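Local atomic coordinates of SusD superfamily protein (Bacteroides thetaiotaomicron, PDB entry 3MCX), a protein that is of unknown function but, as a zinc-binding member of the SusD family at the outer membrane, probably takes part in capturing glycans for uptake. Residues 46-56 against 411-422; 425-433 against 447-457. One frame throughout, in Å; residues are numbered along the deposited sequence.

Interaction 1: 46-56 against 411-422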
loop_
_atom_site.group_PDB
_atom_site.type_symbol
_atom_site.label_atom_id
_atom_site.label_comp_id
_atom_site.label_asym_id
_atom_site.label_seq_id
_atom_site.Cartn_x
_atom_site.Cartn_y
_atom_site.Cartn_z
ATOM N N TRP A 46 -1.784 4.936 -2.304
ATOM C CA TRP A 46 -2.794 4.367 -1.418
ATOM C C TRP A 46 -3.763 3.538 -2.245
ATOM O O TRP A 46 -3.939 2.338 -1.994
ATOM C CB TRP A 46 -3.469 5.495 -0.633
ATOM C CG TRP A 46 -4.346 5.068 0.499
ATOM C CD1 TRP A 46 -4.933 3.859 0.685
ATOM C CD2 TRP A 46 -4.778 5.916 1.575
ATOM N NE1 TRP A 46 -5.698 3.901 1.861
ATOM C CE2 TRP A 46 -5.618 5.160 2.399
ATOM C CE3 TRP A 46 -4.529 7.262 1.922
ATOM C CZ2 TRP A 46 -6.202 5.689 3.562
ATOM C CZ3 TRP A 46 -5.113 7.783 3.075
ATOM C CH2 TRP A 46 -5.940 7.005 3.874
ATOM N N TYR A 47 -4.383 4.142 -3.246
ATOM C CA TYR A 47 -5.448 3.443 -3.961
ATOM C C TYR A 47 -5.030 2.681 -5.202
ATOM O O TYR A 47 -5.814 1.882 -5.733
ATOM C CB TYR A 47 -6.648 4.358 -4.229
ATOM C CG TYR A 47 -6.371 5.625 -5.004
ATOM C CD1 TYR A 47 -5.860 5.590 -6.307
ATOM C CD2 TYR A 47 -6.727 6.859 -4.506
ATOM C CE1 TYR A 47 -5.632 6.781 -7.042
ATOM C CE2 TYR A 47 -6.525 8.029 -5.202
ATOM C CZ TYR A 47 -5.968 7.985 -6.474
ATOM O OH TYR A 47 -5.760 9.166 -7.181
ATOM N N TYR A 48 -3.777 2.846 -5.681
ATOM C CA TYR A 48 -3.307 2.083 -6.848
ATOM C C TYR A 48 -3.515 0.585 -6.696
ATOM O O TYR A 48 -4.107 -0.047 -7.584
ATOM C CB TYR A 48 -1.845 2.405 -7.138
ATOM C CG TYR A 48 -1.240 1.648 -8.310
ATOM C CD1 TYR A 48 -1.481 2.021 -9.610
ATOM C CD2 TYR A 48 -0.435 0.521 -8.101
ATOM C CE1 TYR A 48 -0.909 1.341 -10.676
ATOM C CE2 TYR A 48 0.128 -0.174 -9.164
ATOM C CZ TYR A 48 -0.128 0.244 -10.444
ATOM O OH TYR A 48 0.416 -0.416 -11.513
ATOM N N GLY A 49 -3.125 0.038 -5.562
ATOM C CA GLY A 49 -3.179 -1.397 -5.343
ATOM C C GLY A 49 -4.570 -1.940 -5.114
ATOM O O GLY A 49 -4.747 -3.151 -5.005
ATOM N N ASP A 50 -5.574 -1.072 -5.038
ATOM C CA ASP A 50 -6.964 -1.488 -5.022
ATOM C C ASP A 50 -7.623 -1.346 -6.398
ATOM O O ASP A 50 -8.160 -2.312 -6.921
ATOM C CB ASP A 50 -7.695 -0.704 -3.958
ATOM C CG ASP A 50 -7.224 -1.077 -2.579
ATOM O OD1 ASP A 50 -7.530 -2.223 -2.154
ATOM O OD2 ASP A 50 -6.554 -0.248 -1.950
ATOM N N CYS A 51 -7.532 -0.194 -7.024
ATOM C CA CYS A 51 -8.236 0.002 -8.295
ATOM C C CYS A 51 -7.670 -0.792 -9.463
ATOM O O CYS A 51 -8.330 -0.943 -10.512
ATOM C CB CYS A 51 -8.399 1.485 -8.680
ATOM S SG CYS A 51 -6.868 2.321 -9.124
ATOM N N ARG A 52 -6.456 -1.329 -9.308
ATOM C CA ARG A 52 -5.848 -2.176 -10.321
ATOM C C ARG A 52 -6.317 -3.629 -10.249
ATOM O O ARG A 52 -6.069 -4.408 -11.181
ATOM C CB ARG A 52 -4.310 -2.104 -10.226
ATOM C CG ARG A 52 -3.723 -0.754 -10.507
ATOM C CD ARG A 52 -3.633 -0.460 -11.979
ATOM N NE ARG A 52 -2.405 -1.039 -12.541
ATOM C CZ ARG A 52 -1.969 -0.792 -13.765
ATOM N NH1 ARG A 52 -2.701 -0.083 -14.605
ATOM N NH2 ARG A 52 -0.777 -1.254 -14.145
ATOM N N ALA A 53 -6.990 -3.998 -9.154
ATOM C CA ALA A 53 -7.492 -5.358 -8.953
ATOM C C ALA A 53 -8.994 -5.370 -9.289
ATOM O O ALA A 53 -9.395 -4.721 -10.262
ATOM C CB ALA A 53 -7.163 -5.899 -7.528
ATOM N N ALA A 54 -9.810 -6.160 -8.598
ATOM C CA ALA A 54 -11.195 -6.407 -9.017
ATOM C C ALA A 54 -12.281 -5.963 -8.051
ATOM O O ALA A 54 -13.474 -6.074 -8.401
ATOM C CB ALA A 54 -11.393 -7.909 -9.330
ATOM N N ASP A 55 -11.871 -5.538 -6.855
ATOM C CA ASP A 55 -12.775 -5.253 -5.746
ATOM C C ASP A 55 -13.144 -3.792 -5.595
ATOM O O ASP A 55 -14.215 -3.482 -5.034
ATOM C CB ASP A 55 -12.186 -5.786 -4.442
ATOM C CG ASP A 55 -12.141 -7.295 -4.407
ATOM O OD1 ASP A 55 -13.115 -7.931 -4.876
ATOM O OD2 ASP A 55 -11.130 -7.837 -3.901
ATOM N N VAL A 56 -12.241 -2.895 -5.994
ATOM C CA VAL A 56 -12.448 -1.447 -5.913
ATOM C C VAL A 56 -12.325 -0.947 -7.337
ATOM O O VAL A 56 -11.327 -1.223 -8.026
ATOM C CB VAL A 56 -11.450 -0.759 -4.987
ATOM C CG1 VAL A 56 -11.668 0.745 -5.048
ATOM C CG2 VAL A 56 -11.548 -1.267 -3.538
ATOM N N ARG A 411 -8.481 -10.276 0.594
ATOM C CA ARG A 411 -9.361 -9.354 -0.135
ATOM C C ARG A 411 -10.396 -8.744 0.826
ATOM O O ARG A 411 -10.684 -7.540 0.765
ATOM C CB ARG A 411 -10.046 -10.044 -1.318
ATOM C CG ARG A 411 -9.067 -10.233 -2.485
ATOM C CD ARG A 411 -9.663 -11.175 -3.488
ATOM N NE ARG A 411 -10.856 -10.626 -4.121
ATOM C CZ ARG A 411 -11.715 -11.339 -4.846
ATOM N NH1 ARG A 411 -11.533 -12.656 -5.035
ATOM N NH2 ARG A 411 -12.781 -10.742 -5.397
ATOM N N LYS A 412 -10.953 -9.567 1.701
ATOM C CA LYS A 412 -11.953 -9.083 2.658
ATOM C C LYS A 412 -11.299 -8.118 3.684
ATOM O O LYS A 412 -11.848 -7.081 4.010
ATOM C CB LYS A 412 -12.607 -10.230 3.406
ATOM C CG LYS A 412 -13.485 -11.141 2.545
ATOM C CD LYS A 412 -13.994 -12.332 3.330
ATOM C CE LYS A 412 -14.656 -13.367 2.442
ATOM N NZ LYS A 412 -15.348 -14.430 3.242
ATOM N N GLU A 413 -10.128 -8.472 4.193
ATOM C CA GLU A 413 -9.501 -7.762 5.285
ATOM C C GLU A 413 -8.835 -6.475 4.845
ATOM O O GLU A 413 -8.870 -5.491 5.569
ATOM C CB GLU A 413 -8.461 -8.661 5.988
ATOM C CG GLU A 413 -7.867 -8.031 7.255
ATOM C CD GLU A 413 -8.945 -7.646 8.271
ATOM O OE1 GLU A 413 -9.881 -8.450 8.455
ATOM O OE2 GLU A 413 -8.861 -6.551 8.896
ATOM N N LEU A 414 -8.207 -6.486 3.677
ATOM C CA LEU A 414 -7.292 -5.413 3.273
ATOM C C LEU A 414 -7.832 -4.532 2.153
ATOM O O LEU A 414 -7.122 -3.696 1.614
ATOM C CB LEU A 414 -5.943 -6.016 2.860
ATOM C CG LEU A 414 -5.236 -6.820 3.974
ATOM C CD1 LEU A 414 -3.966 -7.489 3.465
ATOM C CD2 LEU A 414 -4.921 -5.909 5.164
ATOM N N VAL A 415 -9.117 -4.698 1.843
ATOM C CA VAL A 415 -9.757 -3.844 0.840
ATOM C C VAL A 415 -9.521 -2.368 1.184
ATOM O O VAL A 415 -9.699 -1.950 2.309
ATOM C CB VAL A 415 -11.279 -4.145 0.723
ATOM C CG1 VAL A 415 -12.046 -3.833 2.038
ATOM C CG2 VAL A 415 -11.877 -3.385 -0.473
ATOM N N GLY A 416 -9.073 -1.586 0.222
ATOM C CA GLY A 416 -8.857 -0.156 0.465
ATOM C C GLY A 416 -7.483 0.201 1.010
ATOM O O GLY A 416 -7.164 1.372 1.141
ATOM N N GLU A 417 -6.641 -0.791 1.264
ATOM C CA GLU A 417 -5.354 -0.575 1.916
ATOM C C GLU A 417 -4.135 -0.784 1.000
ATOM O O GLU A 417 -2.978 -0.793 1.467
ATOM C CB GLU A 417 -5.291 -1.381 3.226
ATOM C CG GLU A 417 -6.332 -0.893 4.233
ATOM C CD GLU A 417 -6.373 -1.727 5.497
ATOM O OE1 GLU A 417 -5.534 -1.512 6.389
ATOM O OE2 GLU A 417 -7.222 -2.618 5.555
ATOM N N GLY A 418 -4.393 -0.838 -0.292
ATOM C CA GLY A 418 -3.336 -0.674 -1.279
ATOM C C GLY A 418 -2.509 -1.879 -1.648
ATOM O O GLY A 418 -1.532 -1.724 -2.356
ATOM N N GLU A 419 -2.907 -3.087 -1.225
ATOM C CA GLU A 419 -2.071 -4.277 -1.424
ATOM C C GLU A 419 -2.674 -5.374 -2.293
ATOM O O GLU A 419 -1.926 -6.192 -2.819
ATOM C CB GLU A 419 -1.664 -4.904 -0.101
ATOM C CG GLU A 419 -0.687 -4.067 0.683
ATOM C CD GLU A 419 0.605 -3.872 -0.021
ATOM O OE1 GLU A 419 1.128 -4.867 -0.583
ATOM O OE2 GLU A 419 1.105 -2.739 -0.089
ATOM N N VAL A 420 -3.995 -5.466 -2.399
ATOM C CA VAL A 420 -4.605 -6.620 -3.051
ATOM C C VAL A 420 -4.125 -6.904 -4.475
ATOM O O VAL A 420 -3.984 -8.071 -4.853
ATOM C CB VAL A 420 -6.156 -6.556 -2.927
ATOM C CG1 VAL A 420 -6.884 -7.413 -3.966
ATOM C CG2 VAL A 420 -6.534 -6.925 -1.496
ATOM N N PHE A 421 -3.851 -5.879 -5.269
ATOM C CA PHE A 421 -3.285 -6.102 -6.609
ATOM C C PHE A 421 -2.103 -7.069 -6.598
ATOM O O PHE A 421 -2.007 -7.981 -7.405
ATOM C CB PHE A 421 -2.843 -4.727 -7.115
ATOM C CG PHE A 421 -2.258 -4.677 -8.511
ATOM C CD1 PHE A 421 -2.773 -5.395 -9.564
ATOM C CD2 PHE A 421 -1.213 -3.778 -8.785
ATOM C CE1 PHE A 421 -2.276 -5.238 -10.827
ATOM C CE2 PHE A 421 -0.709 -3.653 -10.043
ATOM C CZ PHE A 421 -1.241 -4.357 -11.060
ATOM N N TYR A 422 -1.202 -6.816 -5.665
ATOM C CA TYR A 422 0.053 -7.595 -5.569
ATOM C C TYR A 422 -0.204 -9.044 -5.184
ATOM O O TYR A 422 0.557 -9.934 -5.576
ATOM C CB TYR A 422 1.003 -6.879 -4.603
ATOM C CG TYR A 422 1.234 -5.472 -5.059
ATOM C CD1 TYR A 422 1.929 -5.224 -6.254
ATOM C CD2 TYR A 422 0.632 -4.404 -4.398
ATOM C CE1 TYR A 422 2.109 -3.969 -6.728
ATOM C CE2 TYR A 422 0.789 -3.091 -4.903
ATOM C CZ TYR A 422 1.516 -2.899 -6.062
ATOM O OH TYR A 422 1.674 -1.619 -6.589
HETATM O O HOH W 1 -1.239 0.750 -3.544
HETATM O O HOH W 2 -5.713 -3.711 -0.755
HETATM O O HOH W 3 -7.221 2.354 -1.493
HETATM O O HOH W 4 -10.079 -6.392 -1.795
#

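Interaction 2: 425-433 against 447-457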
loop_
_atom_site.group_PDB
_atom_site.type_symbol
_atom_site.label_atom_id
_atom_site.label_comp_id
_atom_site.label_asym_id
_atom_site.label_seq_id
_atom_site.Cartn_x
_atom_site.Cartn_y
_atom_site.Cartn_z
ATOM N N LEU A 425 -0.568 -10.637 -8.460
ATOM C CA LEU A 425 0.667 -10.636 -9.247
ATOM C C LEU A 425 1.640 -11.697 -8.745
ATOM O O LEU A 425 2.179 -12.483 -9.541
ATOM C CB LEU A 425 1.310 -9.265 -9.227
ATOM C CG LEU A 425 0.486 -8.105 -9.812
ATOM C CD1 LEU A 425 1.267 -6.783 -9.739
ATOM C CD2 LEU A 425 -0.008 -8.428 -11.246
ATOM N N ARG A 426 1.898 -11.709 -7.436
ATOM C CA ARG A 426 2.920 -12.643 -6.928
ATOM C C ARG A 426 2.516 -14.101 -6.985
ATOM O O ARG A 426 3.351 -14.999 -6.893
ATOM C CB ARG A 426 3.348 -12.303 -5.500
ATOM C CG ARG A 426 2.295 -12.508 -4.451
ATOM C CD ARG A 426 2.863 -12.300 -3.045
ATOM N NE ARG A 426 1.748 -12.296 -2.102
ATOM C CZ ARG A 426 1.035 -11.211 -1.791
ATOM N NH1 ARG A 426 1.323 -10.014 -2.275
ATOM N NH2 ARG A 426 0.013 -11.336 -0.953
ATOM N N ASN A 427 1.215 -14.342 -7.171
ATOM C CA ASN A 427 0.692 -15.670 -7.338
ATOM C C ASN A 427 0.394 -16.068 -8.782
ATOM O O ASN A 427 -0.133 -17.148 -9.045
ATOM C CB ASN A 427 -0.512 -15.866 -6.413
ATOM C CG ASN A 427 -0.083 -15.961 -4.966
ATOM O OD1 ASN A 427 0.645 -16.912 -4.621
ATOM N ND2 ASN A 427 -0.429 -14.979 -4.143
ATOM N N GLY A 428 0.772 -15.213 -9.735
ATOM C CA GLY A 428 0.567 -15.491 -11.156
ATOM C C GLY A 428 -0.884 -15.569 -11.595
ATOM O O GLY A 428 -1.222 -16.256 -12.565
ATOM N N LEU A 429 -1.741 -14.867 -10.874
ATOM C CA LEU A 429 -3.180 -15.001 -11.067
ATOM C C LEU A 429 -3.709 -13.889 -11.945
ATOM O O LEU A 429 -3.330 -12.727 -11.768
ATOM C CB LEU A 429 -3.903 -14.898 -9.723
ATOM C CG LEU A 429 -3.546 -16.008 -8.750
ATOM C CD1 LEU A 429 -4.292 -15.754 -7.417
ATOM C CD2 LEU A 429 -3.842 -17.429 -9.279
ATOM N N ALA A 430 -4.576 -14.240 -12.871
ATOM C CA ALA A 430 -5.309 -13.254 -13.671
ATOM C C ALA A 430 -6.325 -12.523 -12.817
ATOM O O ALA A 430 -7.022 -13.131 -11.993
ATOM C CB ALA A 430 -6.023 -13.914 -14.854
ATOM N N ILE A 431 -6.453 -11.241 -13.124
ATOM C CA ILE A 431 -7.404 -10.326 -12.466
ATOM C C ILE A 431 -8.583 -10.189 -13.401
ATOM O O ILE A 431 -8.400 -9.773 -14.544
ATOM C CB ILE A 431 -6.749 -8.979 -12.273
ATOM C CG1 ILE A 431 -5.629 -9.079 -11.240
ATOM C CG2 ILE A 431 -7.816 -7.959 -11.828
ATOM C CD1 ILE A 431 -4.644 -7.931 -11.361
ATOM N N GLU A 432 -9.787 -10.584 -12.964
ATOM C CA GLU A 432 -10.984 -10.496 -13.810
ATOM C C GLU A 432 -11.998 -9.581 -13.129
ATOM O O GLU A 432 -12.371 -9.793 -11.973
ATOM C CB GLU A 432 -11.623 -11.870 -14.077
ATOM C CG GLU A 432 -10.802 -12.794 -14.994
ATOM C CD GLU A 432 -11.521 -14.107 -15.304
ATOM O OE1 GLU A 432 -11.690 -14.950 -14.388
ATOM O OE2 GLU A 432 -11.972 -14.257 -16.449
ATOM N N ARG A 433 -12.428 -8.563 -13.855
ATOM C CA ARG A 433 -13.467 -7.644 -13.402
ATOM C C ARG A 433 -14.801 -8.164 -13.946
ATOM O O ARG A 433 -15.160 -7.876 -15.086
ATOM C CB ARG A 433 -13.155 -6.247 -13.938
ATOM C CG ARG A 433 -12.028 -5.527 -13.281
ATOM C CD ARG A 433 -10.589 -5.906 -13.762
ATOM N NE ARG A 433 -9.708 -4.957 -13.127
ATOM C CZ ARG A 433 -9.444 -3.731 -13.567
ATOM N NH1 ARG A 433 -9.700 -3.367 -14.815
ATOM N NH2 ARG A 433 -8.844 -2.904 -12.759
ATOM N N ALA A 447 -9.470 -4.324 -20.569
ATOM C CA ALA A 447 -9.063 -4.458 -19.194
ATOM C C ALA A 447 -10.120 -5.155 -18.351
ATOM O O ALA A 447 -10.184 -4.972 -17.131
ATOM C CB ALA A 447 -8.678 -3.057 -18.582
ATOM N N GLN A 448 -10.908 -6.015 -18.974
ATOM C CA GLN A 448 -11.792 -6.895 -18.207
ATOM C C GLN A 448 -10.988 -8.045 -17.555
ATOM O O GLN A 448 -11.364 -8.569 -16.511
ATOM C CB GLN A 448 -12.894 -7.456 -19.088
ATOM C CG GLN A 448 -13.875 -6.388 -19.561
ATOM C CD GLN A 448 -15.020 -7.003 -20.315
ATOM O OE1 GLN A 448 -14.875 -7.380 -21.482
ATOM N NE2 GLN A 448 -16.155 -7.142 -19.655
ATOM N N LYS A 449 -9.912 -8.452 -18.217
ATOM C CA LYS A 449 -9.006 -9.501 -17.709
ATOM C C LYS A 449 -7.591 -8.998 -17.872
ATOM O O LYS A 449 -7.215 -8.565 -18.971
ATOM C CB LYS A 449 -9.169 -10.836 -18.457
ATOM C CG LYS A 449 -8.206 -11.945 -17.879
ATOM C CD LYS A 449 -8.177 -13.239 -18.631
ATOM C CE LYS A 449 -7.405 -13.120 -19.955
ATOM N NZ LYS A 449 -6.861 -14.377 -20.521
ATOM N N ILE A 450 -6.818 -9.093 -16.809
ATOM C CA ILE A 450 -5.374 -8.731 -16.853
ATOM C C ILE A 450 -4.579 -9.918 -16.317
ATOM O O ILE A 450 -4.666 -10.225 -15.140
ATOM C CB ILE A 450 -5.041 -7.459 -16.073
ATOM C CG1 ILE A 450 -5.975 -6.309 -16.485
ATOM C CG2 ILE A 450 -3.595 -7.026 -16.282
ATOM C CD1 ILE A 450 -7.155 -6.187 -15.526
ATOM N N GLU A 451 -3.782 -10.526 -17.190
ATOM C CA GLU A 451 -2.825 -11.546 -16.751
ATOM C C GLU A 451 -1.669 -10.920 -15.994
ATOM O O GLU A 451 -1.337 -9.753 -16.205
ATOM C CB GLU A 451 -2.280 -12.337 -17.936
ATOM C CG GLU A 451 -3.345 -13.040 -18.747
ATOM C CD GLU A 451 -3.832 -14.344 -18.125
ATOM O OE1 GLU A 451 -3.568 -14.608 -16.918
ATOM O OE2 GLU A 451 -4.496 -15.087 -18.889
ATOM N N ALA A 452 -1.038 -11.713 -15.110
ATOM C CA ALA A 452 0.091 -11.232 -14.301
ATOM C C ALA A 452 1.357 -10.965 -15.118
ATOM O O ALA A 452 2.276 -10.303 -14.643
ATOM C CB ALA A 452 0.402 -12.224 -13.155
ATOM N N THR A 453 1.337 -11.382 -16.363
ATOM C CA THR A 453 2.386 -11.134 -17.346
ATOM C C THR A 453 2.004 -10.029 -18.345
ATOM O O THR A 453 2.787 -9.744 -19.254
ATOM C CB THR A 453 2.686 -12.397 -18.119
ATOM O OG1 THR A 453 1.461 -12.960 -18.624
ATOM C CG2 THR A 453 3.398 -13.438 -17.189
ATOM N N ASP A 454 0.865 -9.375 -18.144
ATOM C CA ASP A 454 0.451 -8.326 -19.082
ATOM C C ASP A 454 1.450 -7.147 -19.003
ATOM O O ASP A 454 1.742 -6.662 -17.935
ATOM C CB ASP A 454 -0.970 -7.875 -18.734
ATOM C CG ASP A 454 -1.620 -7.039 -19.827
ATOM O OD1 ASP A 454 -1.076 -5.937 -20.123
ATOM O OD2 ASP A 454 -2.698 -7.433 -20.361
ATOM N N LEU A 455 1.926 -6.716 -20.172
ATOM C CA LEU A 455 2.901 -5.613 -20.228
ATOM C C LEU A 455 2.357 -4.393 -19.523
ATOM O O LEU A 455 3.157 -3.610 -19.000
ATOM C CB LEU A 455 3.316 -5.269 -21.655
ATOM C CG LEU A 455 3.913 -6.379 -22.492
ATOM C CD1 LEU A 455 4.199 -5.885 -23.892
ATOM C CD2 LEU A 455 5.132 -6.903 -21.778
ATOM N N ARG A 456 1.032 -4.202 -19.506
ATOM C CA ARG A 456 0.468 -2.991 -18.904
ATOM C C ARG A 456 0.531 -2.945 -17.374
ATOM O O ARG A 456 0.232 -1.905 -16.775
ATOM C CB ARG A 456 -0.972 -2.784 -19.397
ATOM C CG ARG A 456 -1.077 -2.632 -20.892
ATOM C CD ARG A 456 -2.507 -2.726 -21.385
ATOM N NE ARG A 456 -3.067 -4.027 -21.078
ATOM C CZ ARG A 456 -4.351 -4.317 -21.187
ATOM N NH1 ARG A 456 -5.210 -3.381 -21.604
ATOM N NH2 ARG A 456 -4.783 -5.552 -20.909
ATOM N N ILE A 457 0.912 -4.048 -16.723
ATOM C CA ILE A 457 1.109 -4.034 -15.284
ATOM C C ILE A 457 2.182 -3.043 -14.885
ATOM O O ILE A 457 2.035 -2.383 -13.860
ATOM C CB ILE A 457 1.465 -5.418 -14.719
ATOM C CG1 ILE A 457 0.197 -6.275 -14.608
ATOM C CG2 ILE A 457 2.214 -5.298 -13.364
ATOM C CD1 ILE A 457 0.490 -7.749 -14.777
HETATM O O HOH W 5 -1.813 -14.549 -14.900
HETATM O O HOH W 6 -2.612 -10.151 -12.772
HETATM O O HOH W 7 -12.794 -11.380 -17.845
HETATM O O HOH W 8 -16.307 -6.063 -16.836
#

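Interaction 1: 46-56 against 411-422
Glycine at both positions lets the backbones of Gly-49 and Gly-418 touch, 4.1 Å apart CA to CA: Gly-49 CA makes a CA-H...O contact with Gly-418 O, and Trp-46 O lies against Gly-418 CA. Here Asp-50 pushes its carboxylate into the hollow of the linker between helices 403-414 and 420-426, which begins with a type II beta turn from Leu-414 to Glu-417. Asp-50 OD1 takes the N-H of Gly-416, inside that turn, at 2.9 Å from above the carboxylate plane, while Asp-50 OD2 receives Gly-418 N at 2.8 Å on the syn side but tilted out of the plane. On helix 420-426 the Phe-421 ring, carried there with CG anti to the backbone N (chi1 -178°), lies alongside Arg-52, with Arg-52 CB over its centre, 3.5 Å from the Phe-421 centroid, and Tyr-48 CE2 against its CE2. Phe-421 N donates a hydrogen bond to Gly-49 O. Arg-411 grips Asp-55 side-on, Arg-411 NE to Asp-55 OD2 at 2.8 Å and NH2 to OD1 at 2.9 Å, both on syn lone pairs and with the two planes 13° apart. Val-56 CG2 packs on Val-415 CG2 nearby. Water-mediated links join Asp-50 OD1 to Leu-414 O and Asp-55 OD2 to Arg-411 O. Two buried carboxylates are met by N-H groups, one by loop amides and the other by a guanidinium, which is consistent with both being ionised.

Interaction 2: 425-433 against 447-457
A two-stranded antiparallel sheet, 431-432 with 449-450, forms the centre of this contact. Ile-431 and Ile-450 are its hydrogen-bonded pair: Ile-431 N gives to Ile-450 O at 2.9 Å with a nearly straight bond (176°), and Ile-450 N returns one to Ile-431 O at 2.8 Å. Glu-432 and Lys-449 make the next, non-hydrogen-bonded pair, their chains lying side by side with CG against CG. Beyond it Arg-433 N bonds to Gln-448 O. The side chain of Arg-433, bent at its second torsion (chi2 81°), reaches past Ile-450 to the residues before the second strand, where Arg-433 NH1 bonds to Ala-447 O at 2.9 Å and CD1 of Ile-450 rests over a face of the guanidinium group. Its remaining polar contacts include Tyr-72 O, shared through NH1, and Ala-53 O, met by NE. Toward the other end, the methyl of Ala-452 sits against CA of Gly-428, 3.8 Å away. There Gly-428, with positive phi, is the C-prime residue of the Schellman motif that ends helix 420-426. One water spans Gly-428 O, Glu-451 OE1 and Ala-452 N. The side chains of Leu-425 and Ile-457 run antiparallel to each other, Leu-425 CD2 touching Ile-457 CD1 at 3.6 Å. The sheet lies a short turn beyond the end of helix 420-426, with Ile-431 packed on Phe-421 and Tyr-424 of that helix. Helix 441-444, in the connection between the strands, covers Arg-433, Ala-447 and Gln-448 through Leu-442, and Leu-429 leans on Leu-407 of helix 403-414.

How the interactions relate
From the N terminus, interaction 1 joins helix 44-51 and the turn after it to a linker more than 350 residues later, between helices 403-414 and 420-426, and so closes a very long loop. Interaction 2 follows in series: its own loop, with 13 residues between its segments, opens after interaction 1 has closed, so the two neither nest nor cross. Helix 420-426 serves both, its start in interaction 1 and its end in interaction 2. The contacts, with centres about 14 Å apart, also touch directly, Arg-52 NH2 lying 2.9 Å from Arg-456 O in a probable hydrogen bond. Together they tie an early helix to helices 403-414 and 420-426 and the small sheet that follows.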